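Bsobi restriction endonuclease (Geobacillus stearothermophilus, PDB 1DC1) recognises the double-stranded DNA sequence 5'-CYCGRG-3' as a homodimer and cuts it after the first cytosine, leaving terminal 5'-phosphates. Local coordinates at residues D[236-250]-D[275-288]. Residues are numbered along the deposited sequence; the frame is centred on the assembly and turned at random.
Sequences LLLGELKGGIDPAGA and PKTIFIGAAIEHSM. With nucleotides of chain A; nucleotides of chain B.
The Lys-242 and Phe-279 side chains cross at about a right angle, and the lysine carries its amino end on to the DNA. Its CB sits 4.0 Å from Ile-280 O; CG then meets the ring at CE1 (3.4 Å) and CZ, and CD passes CE1 more loosely. With bends at chi2, chi3 and chi4 the chain turns away from the ring, bringing CE within 3.3 Å of DC7 of chain A OP2, while NZ forms a salt bridge to the phosphate of another nucleotide. A methionine here would probably leave that phosphate without its positive mate. With CG anti to the backbone N (chi1 178°), the ring swings toward strand 236-242, where CD1 also approaches Glu-240 CB, and Trp-254 of helix 247-270 stacks on it edge-to-face. Strands 236-242 and 276-281 are parallel neighbours joined through that helix in a beta-alpha-beta crossover of the PDDEXK nuclease fold, and Glu-240 and Lys-242, with Asp-212, are the predicted magnesium site. Seven backbone hydrogen bonds, from Lys-276 N to Leu-236 O through Ala-282 N to Lys-242 O, tie the strands together. On the face opposite Glu-240 and Lys-242, Leu-237 CD1 packs on Ile-278 CG2 at 3.7 Å and Leu-241 CD1 on Ile-280 CG2, with Trp-319 and Leu-316 of helix 310-321 over the isoleucines. Beyond the strands, a water donates to Gly-244 O (2.7 Å) and accepts from Ala-283 N, bridging the two segments where the strand pairing ends. Gly-243 N donates to DC7 of chain A OP1 (2.7 Å), and Ile-245 N and Asp-246 N each grip a phosphate oxygen of DG8 of chain A.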
ATOM      1  N   LEU D 236     -20.008  21.578  -0.973  1.00 14.51           N
ATOM      2  CA  LEU D 236     -20.971  21.170   0.069  1.00 17.69           C
ATOM      3  C   LEU D 236     -20.452  19.977   0.870  1.00 14.85           C
ATOM      4  O   LEU D 236     -20.668  19.906   2.066  1.00 14.66           O
ATOM      5  CB  LEU D 236     -22.325  20.741  -0.531  1.00 19.57           C
ATOM      6  CG  LEU D 236     -23.191  21.827  -1.181  1.00 26.11           C
ATOM      7  CD1 LEU D 236     -24.386  21.219  -1.850  1.00 25.83           C
ATOM      8  CD2 LEU D 236     -23.620  22.842  -0.113  1.00 37.45           C
ATOM      9  N   LEU D 237     -19.773  19.054   0.198  1.00 11.94           N
ATOM     10  CA  LEU D 237     -19.283  17.854   0.843  1.00 15.85           C
ATOM     11  C   LEU D 237     -18.023  17.332   0.183  1.00 14.55           C
ATOM     12  O   LEU D 237     -17.879  17.459  -1.028  1.00 17.53           O
ATOM     13  CB  LEU D 237     -20.383  16.761   0.807  1.00 11.36           C
ATOM     14  CG  LEU D 237     -20.102  15.309   1.266  1.00 11.65           C
ATOM     15  CD1 LEU D 237     -21.387  14.728   1.775  1.00 13.10           C
ATOM     16  CD2 LEU D 237     -19.525  14.446   0.117  1.00 15.44           C
ATOM     17  N   LEU D 238     -17.110  16.772   0.998  1.00 13.24           N
ATOM     18  CA  LEU D 238     -15.876  16.124   0.523  1.00 13.43           C
ATOM     19  C   LEU D 238     -15.803  14.794   1.263  1.00 12.58           C
ATOM     20  O   LEU D 238     -16.112  14.712   2.448  1.00 12.65           O
ATOM     21  CB  LEU D 238     -14.641  16.984   0.778  1.00 19.09           C
ATOM     22  CG  LEU D 238     -14.826  18.373   0.130  1.00 20.96           C
ATOM     23  CD1 LEU D 238     -15.037  19.415   1.200  1.00 18.85           C
ATOM     24  CD2 LEU D 238     -13.665  18.705  -0.703  1.00 22.40           C
ATOM     25  N   GLY D 239     -15.452  13.733   0.548  1.00 11.45           N
ATOM     26  CA  GLY D 239     -15.416  12.453   1.212  1.00 14.02           C
ATOM     27  C   GLY D 239     -14.389  11.510   0.638  1.00 11.78           C
ATOM     28  O   GLY D 239     -13.949  11.675  -0.502  1.00 12.46           O
ATOM     29  N   GLU D 240     -14.005  10.533   1.444  1.00 12.50           N
ATOM     30  CA  GLU D 240     -13.030   9.521   1.052  1.00 14.23           C
ATOM     31  C   GLU D 240     -13.825   8.235   0.898  1.00 18.12           C
ATOM     32  O   GLU D 240     -14.758   7.982   1.646  1.00 13.72           O
ATOM     33  CB  GLU D 240     -11.948   9.344   2.127  1.00 18.39           C
ATOM     34  CG  GLU D 240     -10.536   9.946   1.841  1.00 26.39           C
ATOM     35  CD  GLU D 240     -10.495  11.180   0.890  1.00 27.17           C
ATOM     36  OE1 GLU D 240     -10.747  11.004  -0.326  1.00 24.44           O
ATOM     37  OE2 GLU D 240     -10.180  12.322   1.342  1.00 27.84           O
ATOM     38  N   LEU D 241     -13.465   7.425  -0.091  1.00 15.69           N
ATOM     39  CA  LEU D 241     -14.172   6.163  -0.376  1.00 14.83           C
ATOM     40  C   LEU D 241     -13.121   5.086  -0.550  1.00 16.12           C
ATOM     41  O   LEU D 241     -12.325   5.184  -1.463  1.00 15.03           O
ATOM     42  CB  LEU D 241     -15.003   6.306  -1.676  1.00 17.19           C
ATOM     43  CG  LEU D 241     -15.626   5.085  -2.386  1.00 17.68           C
ATOM     44  CD1 LEU D 241     -16.603   4.382  -1.449  1.00 15.37           C
ATOM     45  CD2 LEU D 241     -16.374   5.527  -3.669  1.00 20.36           C
ATOM     46  N   LYS D 242     -13.109   4.084   0.340  1.00 16.64           N
ATOM     47  CA  LYS D 242     -12.134   2.974   0.304  1.00 14.46           C
ATOM     48  C   LYS D 242     -12.850   1.672  -0.064  1.00 15.23           C
ATOM     49  O   LYS D 242     -13.697   1.191   0.693  1.00 18.16           O
ATOM     50  CB  LYS D 242     -11.458   2.852   1.656  1.00 13.80           C
ATOM     51  CG  LYS D 242     -11.160   4.209   2.273  1.00 25.65           C
ATOM     52  CD  LYS D 242      -9.708   4.518   2.289  1.00 25.28           C
ATOM     53  CE  LYS D 242      -9.160   4.589   0.925  1.00 22.85           C
ATOM     54  NZ  LYS D 242      -9.077   6.019   0.533  1.00 31.04           N
ATOM     55  N   GLY D 243     -12.542   1.144  -1.249  1.00 11.74           N
ATOM     56  CA  GLY D 243     -13.185  -0.063  -1.713  1.00 14.12           C
ATOM     57  C   GLY D 243     -12.406  -1.330  -1.417  1.00 13.68           C
ATOM     58  O   GLY D 243     -12.778  -2.403  -1.856  1.00 12.85           O
ATOM     59  N   GLY D 244     -11.302  -1.205  -0.703  1.00 13.56           N
ATOM     60  CA  GLY D 244     -10.530  -2.388  -0.396  1.00 11.13           C
ATOM     61  C   GLY D 244     -11.304  -3.370   0.472  1.00 12.00           C
ATOM     62  O   GLY D 244     -12.098  -2.990   1.344  1.00 12.74           O
ATOM     63  N   ILE D 245     -11.073  -4.655   0.255  1.00 12.29           N
ATOM     64  CA  ILE D 245     -11.743  -5.706   1.045  1.00 13.44           C
ATOM     65  C   ILE D 245     -10.822  -6.375   2.030  1.00 14.56           C
ATOM     66  O   ILE D 245     -11.249  -7.255   2.732  1.00 15.86           O
ATOM     67  CB  ILE D 245     -12.334  -6.877   0.160  1.00 14.25           C
ATOM     68  CG1 ILE D 245     -11.417  -7.244  -1.008  1.00 12.34           C
ATOM     69  CG2 ILE D 245     -13.683  -6.428  -0.381  1.00 20.77           C
ATOM     70  CD1 ILE D 245     -10.407  -8.284  -0.765  1.00 18.53           C
ATOM     71  N   ASP D 246      -9.555  -5.969   2.073  1.00 12.49           N
ATOM     72  CA  ASP D 246      -8.601  -6.645   2.935  1.00 12.94           C
ATOM     73  C   ASP D 246      -8.635  -6.061   4.343  1.00 14.15           C
ATOM     74  O   ASP D 246      -8.366  -4.880   4.529  1.00 11.99           O
ATOM     75  CB  ASP D 246      -7.200  -6.533   2.295  1.00 14.85           C
ATOM     76  CG  ASP D 246      -6.091  -7.049   3.196  1.00 16.19           C
ATOM     77  OD1 ASP D 246      -6.364  -7.932   4.055  1.00 12.01           O
ATOM     78  OD2 ASP D 246      -4.940  -6.573   3.038  1.00 14.06           O
ATOM     79  N   PRO D 247      -9.005  -6.880   5.356  1.00 10.73           N
ATOM     80  CA  PRO D 247      -9.025  -6.309   6.693  1.00  9.37           C
ATOM     81  C   PRO D 247      -7.633  -5.796   7.138  1.00 12.73           C
ATOM     82  O   PRO D 247      -7.554  -4.865   7.925  1.00 13.67           O
ATOM     83  CB  PRO D 247      -9.526  -7.453   7.573  1.00 10.64           C
ATOM     84  CG  PRO D 247      -9.363  -8.649   6.812  1.00 11.70           C
ATOM     85  CD  PRO D 247      -9.403  -8.294   5.355  1.00 10.37           C
ATOM     86  N   ALA D 248      -6.536  -6.398   6.631  1.00 12.73           N
ATOM     87  CA  ALA D 248      -5.161  -6.017   7.000  1.00 12.31           C
ATOM     88  C   ALA D 248      -4.796  -4.619   6.492  1.00 12.28           C
ATOM     89  O   ALA D 248      -3.821  -4.034   6.948  1.00 13.73           O
ATOM     90  CB  ALA D 248      -4.143  -7.053   6.469  1.00 13.85           C
ATOM     91  N   GLY D 249      -5.605  -4.110   5.542  1.00 15.68           N
ATOM     92  CA  GLY D 249      -5.425  -2.781   4.963  1.00 11.62           C
ATOM     93  C   GLY D 249      -6.442  -1.780   5.511  1.00 12.11           C
ATOM     94  O   GLY D 249      -6.353  -0.563   5.241  1.00 10.99           O
ATOM     95  N   ALA D 250      -7.401  -2.266   6.292  1.00 10.38           N
ATOM     96  CA  ALA D 250      -8.466  -1.418   6.840  1.00  9.79           C
ATOM     97  C   ALA D 250      -7.931  -0.233   7.646  1.00 13.74           C
ATOM     98  O   ALA D 250      -8.162   0.900   7.275  1.00 11.88           O
ATOM     99  CB  ALA D 250      -9.425  -2.272   7.698  1.00 10.61           C
ATOM    100  N   PRO D 275     -17.400  22.537   5.009  1.00 20.40           N
ATOM    101  CA  PRO D 275     -18.084  21.552   4.142  1.00 18.15           C
ATOM    102  C   PRO D 275     -18.346  20.259   4.951  1.00 19.32           C
ATOM    103  O   PRO D 275     -17.657  19.981   5.973  1.00 15.62           O
ATOM    104  CB  PRO D 275     -17.083  21.302   3.016  1.00 16.20           C
ATOM    105  CG  PRO D 275     -15.743  21.680   3.590  1.00 18.48           C
ATOM    106  CD  PRO D 275     -16.069  22.885   4.482  1.00 18.07           C
ATOM    107  N   LYS D 276     -19.345  19.480   4.550  1.00 17.71           N
ATOM    108  CA  LYS D 276     -19.606  18.210   5.243  1.00 17.20           C
ATOM    109  C   LYS D 276     -18.486  17.254   4.838  1.00 15.42           C
ATOM    110  O   LYS D 276     -17.890  17.423   3.779  1.00 13.75           O
ATOM    111  CB  LYS D 276     -20.946  17.587   4.803  1.00 17.17           C
ATOM    112  CG  LYS D 276     -22.177  18.391   5.204  1.00 18.52           C
ATOM    113  CD  LYS D 276     -23.397  17.757   4.566  1.00 16.35           C
ATOM    114  CE  LYS D 276     -24.661  18.498   4.897  1.00 26.33           C
ATOM    115  NZ  LYS D 276     -24.401  19.799   5.569  1.00 33.54           N
ATOM    116  N   THR D 277     -18.190  16.273   5.679  1.00 12.77           N
ATOM    117  CA  THR D 277     -17.151  15.299   5.335  1.00 12.72           C
ATOM    118  C   THR D 277     -17.679  13.896   5.594  1.00 17.99           C
ATOM    119  O   THR D 277     -18.457  13.670   6.518  1.00 15.14           O
ATOM    120  CB  THR D 277     -15.823  15.483   6.139  1.00 12.47           C
ATOM    121  OG1 THR D 277     -16.114  15.415   7.527  1.00 13.73           O
ATOM    122  CG2 THR D 277     -15.115  16.831   5.767  1.00 11.81           C
ATOM    123  N   ILE D 278     -17.294  12.949   4.745  1.00 16.51           N
ATOM    124  CA  ILE D 278     -17.756  11.571   4.930  1.00 15.29           C
ATOM    125  C   ILE D 278     -16.617  10.576   4.662  1.00 13.51           C
ATOM    126  O   ILE D 278     -15.640  10.886   3.985  1.00 12.13           O
ATOM    127  CB  ILE D 278     -19.024  11.191   3.996  1.00 12.21           C
ATOM    128  CG1 ILE D 278     -18.622  11.133   2.507  1.00 14.46           C
ATOM    129  CG2 ILE D 278     -20.185  12.153   4.220  1.00 12.59           C
ATOM    130  CD1 ILE D 278     -19.773  10.702   1.574  1.00 13.86           C
ATOM    131  N   PHE D 279     -16.766   9.391   5.245  1.00 14.07           N
ATOM    132  CA  PHE D 279     -15.851   8.281   5.047  1.00 14.43           C
ATOM    133  C   PHE D 279     -16.695   7.045   4.762  1.00 14.46           C
ATOM    134  O   PHE D 279     -17.580   6.697   5.550  1.00 12.64           O
ATOM    135  CB  PHE D 279     -14.998   7.987   6.268  1.00 12.82           C
ATOM    136  CG  PHE D 279     -14.089   6.818   6.055  1.00 12.34           C
ATOM    137  CD1 PHE D 279     -12.893   6.976   5.346  1.00 12.56           C
ATOM    138  CD2 PHE D 279     -14.459   5.535   6.469  1.00 14.38           C
ATOM    139  CE1 PHE D 279     -12.080   5.873   5.040  1.00 16.08           C
ATOM    140  CE2 PHE D 279     -13.632   4.409   6.165  1.00 14.71           C
ATOM    141  CZ  PHE D 279     -12.455   4.592   5.452  1.00 14.94           C
ATOM    142  N   ILE D 280     -16.434   6.388   3.640  1.00 11.08           N
ATOM    143  CA  ILE D 280     -17.155   5.167   3.277  1.00 11.25           C
ATOM    144  C   ILE D 280     -16.070   4.125   3.055  1.00 10.85           C
ATOM    145  O   ILE D 280     -15.133   4.365   2.322  1.00 12.74           O
ATOM    146  CB  ILE D 280     -17.948   5.343   1.950  1.00 14.02           C
ATOM    147  CG1 ILE D 280     -18.943   6.497   2.091  1.00 12.34           C
ATOM    148  CG2 ILE D 280     -18.625   4.036   1.535  1.00 12.72           C
ATOM    149  CD1 ILE D 280     -19.515   6.974   0.735  1.00 12.59           C
ATOM    150  N   GLY D 281     -16.191   2.976   3.707  1.00 11.72           N
ATOM    151  CA  GLY D 281     -15.178   1.948   3.533  1.00 12.30           C
ATOM    152  C   GLY D 281     -15.755   0.541   3.483  1.00 10.52           C
ATOM    153  O   GLY D 281     -16.700   0.265   4.187  1.00 12.54           O
ATOM    154  N   ALA D 282     -15.195  -0.341   2.653  1.00 10.62           N
ATOM    155  CA  ALA D 282     -15.665  -1.730   2.599  1.00 12.24           C
ATOM    156  C   ALA D 282     -15.004  -2.597   3.714  1.00 13.07           C
ATOM    157  O   ALA D 282     -15.606  -3.568   4.192  1.00 14.05           O
ATOM    158  CB  ALA D 282     -15.403  -2.337   1.176  1.00 12.75           C
ATOM    159  N   ALA D 283     -13.783  -2.247   4.125  1.00 10.29           N
ATOM    160  CA  ALA D 283     -13.055  -2.962   5.186  1.00  9.91           C
ATOM    161  C   ALA D 283     -12.964  -2.053   6.413  1.00 11.25           C
ATOM    162  O   ALA D 283     -12.162  -1.116   6.458  1.00 12.31           O
ATOM    163  CB  ALA D 283     -11.668  -3.321   4.704  1.00 15.65           C
ATOM    164  N   ILE D 284     -13.817  -2.296   7.386  1.00  9.49           N
ATOM    165  CA  ILE D 284     -13.847  -1.486   8.587  1.00 12.16           C
ATOM    166  C   ILE D 284     -13.711  -2.414   9.794  1.00 12.63           C
ATOM    167  O   ILE D 284     -14.538  -3.276  10.040  1.00 12.22           O
ATOM    168  CB  ILE D 284     -15.177  -0.611   8.667  1.00 12.50           C
ATOM    169  CG1 ILE D 284     -15.203   0.389   7.501  1.00 15.27           C
ATOM    170  CG2 ILE D 284     -15.232   0.208  10.003  1.00 13.39           C
ATOM    171  CD1 ILE D 284     -16.408   1.379   7.458  1.00 15.67           C
ATOM    172  N   GLU D 285     -12.613  -2.221  10.515  1.00 13.43           N
ATOM    173  CA  GLU D 285     -12.255  -2.993  11.700  1.00 14.89           C
ATOM    174  C   GLU D 285     -12.712  -2.309  13.028  1.00 15.36           C
ATOM    175  O   GLU D 285     -13.079  -1.135  13.030  1.00 15.14           O
ATOM    176  CB  GLU D 285     -10.724  -3.239  11.632  1.00 17.04           C
ATOM    177  CG  GLU D 285     -10.375  -4.169  10.434  1.00 15.08           C
ATOM    178  CD  GLU D 285     -10.965  -5.558  10.661  1.00 17.44           C
ATOM    179  OE1 GLU D 285     -10.406  -6.261  11.503  1.00 17.33           O
ATOM    180  OE2 GLU D 285     -11.986  -5.929  10.062  1.00 15.96           O
ATOM    181  N   HIS D 286     -12.693  -3.023  14.147  1.00 14.93           N
ATOM    182  CA  HIS D 286     -13.180  -2.438  15.379  1.00 16.29           C
ATOM    183  C   HIS D 286     -12.544  -1.122  15.866  1.00 14.13           C
ATOM    184  O   HIS D 286     -13.251  -0.146  16.160  1.00 14.97           O
ATOM    185  CB  HIS D 286     -13.097  -3.436  16.505  1.00 15.21           C
ATOM    186  CG  HIS D 286     -13.611  -2.858  17.762  1.00 20.90           C
ATOM    187  ND1 HIS D 286     -14.926  -2.464  17.890  1.00 28.78           N
ATOM    188  CD2 HIS D 286     -12.972  -2.393  18.854  1.00 29.62           C
ATOM    189  CE1 HIS D 286     -15.077  -1.780  19.006  1.00 25.28           C
ATOM    190  NE2 HIS D 286     -13.906  -1.718  19.612  1.00 35.84           N
ATOM    191  N   SER D 287     -11.214  -1.072  15.946  1.00 15.80           N
ATOM    192  CA  SER D 287     -10.525   0.140  16.416  1.00 17.71           C
ATOM    193  C   SER D 287     -10.872   1.364  15.602  1.00 19.63           C
ATOM    194  O   SER D 287     -11.275   2.420  16.175  1.00 17.86           O
ATOM    195  CB  SER D 287      -9.031  -0.014  16.358  1.00 14.01           C
ATOM    196  OG  SER D 287      -8.429   1.167  16.815  0.54 20.34           O
ATOM    197  N   MET D 288     -10.690   1.260  14.278  1.00 13.43           N
ATOM    198  CA  MET D 288     -11.059   2.376  13.397  1.00 14.61           C
ATOM    199  C   MET D 288     -12.589   2.719  13.474  1.00 11.67           C
ATOM    200  O   MET D 288     -12.977   3.891  13.364  1.00 13.84           O
ATOM    201  CB  MET D 288     -10.620   2.081  11.962  1.00 10.38           C
ATOM    202  CG  MET D 288     -11.265   0.877  11.293  1.00 11.10           C
ATOM    203  SD  MET D 288     -10.668   0.740   9.610  1.00 14.87           S
ATOM    204  CE  MET D 288     -11.700   1.842   8.677  1.00  8.18           C
TER
ATOM    205  P    DG A   8      -7.777  -4.480  -1.089  1.00 13.65           P
ATOM    206  OP1  DG A   8      -9.003  -4.939  -1.721  1.00 13.22           O
ATOM    207  OP2  DG A   8      -7.805  -3.992   0.296  1.00 12.08           O
ATOM    208  O5'  DG A   8      -6.785  -5.728  -1.194  1.00 19.19           O
ATOM    209  C5'  DG A   8      -6.353  -6.256  -2.492  1.00 14.30           C
ATOM    210  C4'  DG A   8      -4.926  -6.746  -2.394  1.00 12.91           C
ATOM    211  O4'  DG A   8      -4.080  -5.607  -2.105  1.00 13.29           O
ATOM    212  C3'  DG A   8      -4.700  -7.759  -1.257  1.00 11.69           C
ATOM    213  O3'  DG A   8      -3.618  -8.648  -1.594  1.00 14.74           O
ATOM    214  C2'  DG A   8      -4.192  -6.874  -0.129  1.00 11.12           C
ATOM    215  C1'  DG A   8      -3.365  -5.826  -0.902  1.00 10.72           C
ATOM    216  N9   DG A   8      -3.178  -4.546  -0.214  1.00 11.63           N
ATOM    217  C8   DG A   8      -4.142  -3.847   0.485  1.00 12.37           C
ATOM    218  N7   DG A   8      -3.679  -2.767   1.060  1.00 12.44           N
ATOM    219  C5   DG A   8      -2.331  -2.729   0.707  1.00 12.92           C
ATOM    220  C6   DG A   8      -1.286  -1.793   1.069  1.00 10.35           C
ATOM    221  O6   DG A   8      -1.366  -0.802   1.784  1.00 12.47           O
ATOM    222  N1   DG A   8      -0.055  -2.139   0.514  1.00 12.49           N
ATOM    223  C2   DG A   8       0.167  -3.247  -0.282  1.00 14.81           C
ATOM    224  N2   DG A   8       1.407  -3.420  -0.753  1.00 12.40           N
ATOM    225  N3   DG A   8      -0.783  -4.137  -0.607  1.00 13.83           N
ATOM    226  C4   DG A   8      -2.001  -3.816  -0.089  1.00 12.26           C
ATOM    227  P    DC A   7      -9.176   1.919  -2.979  1.00 12.08           P
ATOM    228  OP1  DC A   7     -10.563   1.421  -3.019  1.00  9.75           O
ATOM    229  OP2  DC A   7      -8.764   2.878  -1.913  1.00 13.97           O
ATOM    230  O5'  DC A   7      -8.191   0.684  -2.869  1.00 12.02           O
ATOM    231  C5'  DC A   7      -8.279  -0.434  -3.781  1.00  8.96           C
ATOM    232  C4'  DC A   7      -7.223  -1.464  -3.441  1.00 16.16           C
ATOM    233  O4'  DC A   7      -5.871  -0.928  -3.580  1.00 14.10           O
ATOM    234  C3'  DC A   7      -7.326  -2.054  -2.027  1.00 14.26           C
ATOM    235  O3'  DC A   7      -7.061  -3.437  -2.087  1.00 16.75           O
ATOM    236  C2'  DC A   7      -6.149  -1.436  -1.305  1.00 14.70           C
ATOM    237  C1'  DC A   7      -5.125  -1.235  -2.408  1.00 13.15           C
ATOM    238  N1   DC A   7      -4.198  -0.127  -2.108  1.00 11.76           N
ATOM    239  C2   DC A   7      -2.797  -0.367  -2.165  1.00 10.00           C
ATOM    240  O2   DC A   7      -2.377  -1.432  -2.683  1.00 13.80           O
ATOM    241  N3   DC A   7      -1.939   0.578  -1.684  1.00 14.07           N
ATOM    242  C4   DC A   7      -2.424   1.749  -1.239  1.00 13.78           C
ATOM    243  N4   DC A   7      -1.557   2.644  -0.753  1.00 11.78           N
ATOM    244  C5   DC A   7      -3.837   2.053  -1.272  1.00 12.71           C
ATOM    245  C6   DC A   7      -4.669   1.101  -1.707  1.00 11.86           C
TER
ATOM    246  P    DA B   4      -6.138  -2.428  15.379  1.00 24.32           P
ATOM    247  OP1  DA B   4      -6.201  -1.382  16.426  1.00 21.14           O
ATOM    248  OP2  DA B   4      -7.269  -2.603  14.413  1.00 21.02           O
ATOM    249  O5'  DA B   4      -4.790  -2.209  14.545  1.00 33.17           O
ATOM    250  C5'  DA B   4      -3.506  -2.446  15.169  1.00 33.18           C
ATOM    251  C4'  DA B   4      -2.416  -2.580  14.134  1.00 23.92           C
ATOM    252  O4'  DA B   4      -2.315  -3.914  13.581  1.00 23.24           O
ATOM    253  C3'  DA B   4      -2.555  -1.621  12.967  1.00 17.48           C
ATOM    254  O3'  DA B   4      -1.327  -0.985  12.640  1.00 17.59           O
ATOM    255  C2'  DA B   4      -2.814  -2.555  11.798  1.00 25.12           C
ATOM    256  C1'  DA B   4      -2.024  -3.776  12.229  1.00 25.11           C
ATOM    257  N9   DA B   4      -2.361  -5.022  11.553  1.00 16.23           N
ATOM    258  C8   DA B   4      -3.572  -5.468  11.169  1.00 16.59           C
ATOM    259  N7   DA B   4      -3.524  -6.558  10.449  1.00 17.27           N
ATOM    260  C5   DA B   4      -2.178  -6.853  10.383  1.00 18.94           C
ATOM    261  C6   DA B   4      -1.465  -7.860   9.722  1.00 19.92           C
ATOM    262  N6   DA B   4      -2.051  -8.761   8.941  1.00 22.42           N
ATOM    263  N1   DA B   4      -0.122  -7.892   9.878  1.00 16.15           N
ATOM    264  C2   DA B   4       0.447  -6.961  10.607  1.00 11.25           C
ATOM    265  N3   DA B   4      -0.111  -5.942  11.254  1.00 18.42           N
ATOM    266  C4   DA B   4      -1.451  -5.950  11.099  1.00 17.90           C
TER
HETATM  267  O   HOH W   1     -11.851  -0.583   2.428  1.00 10.43           O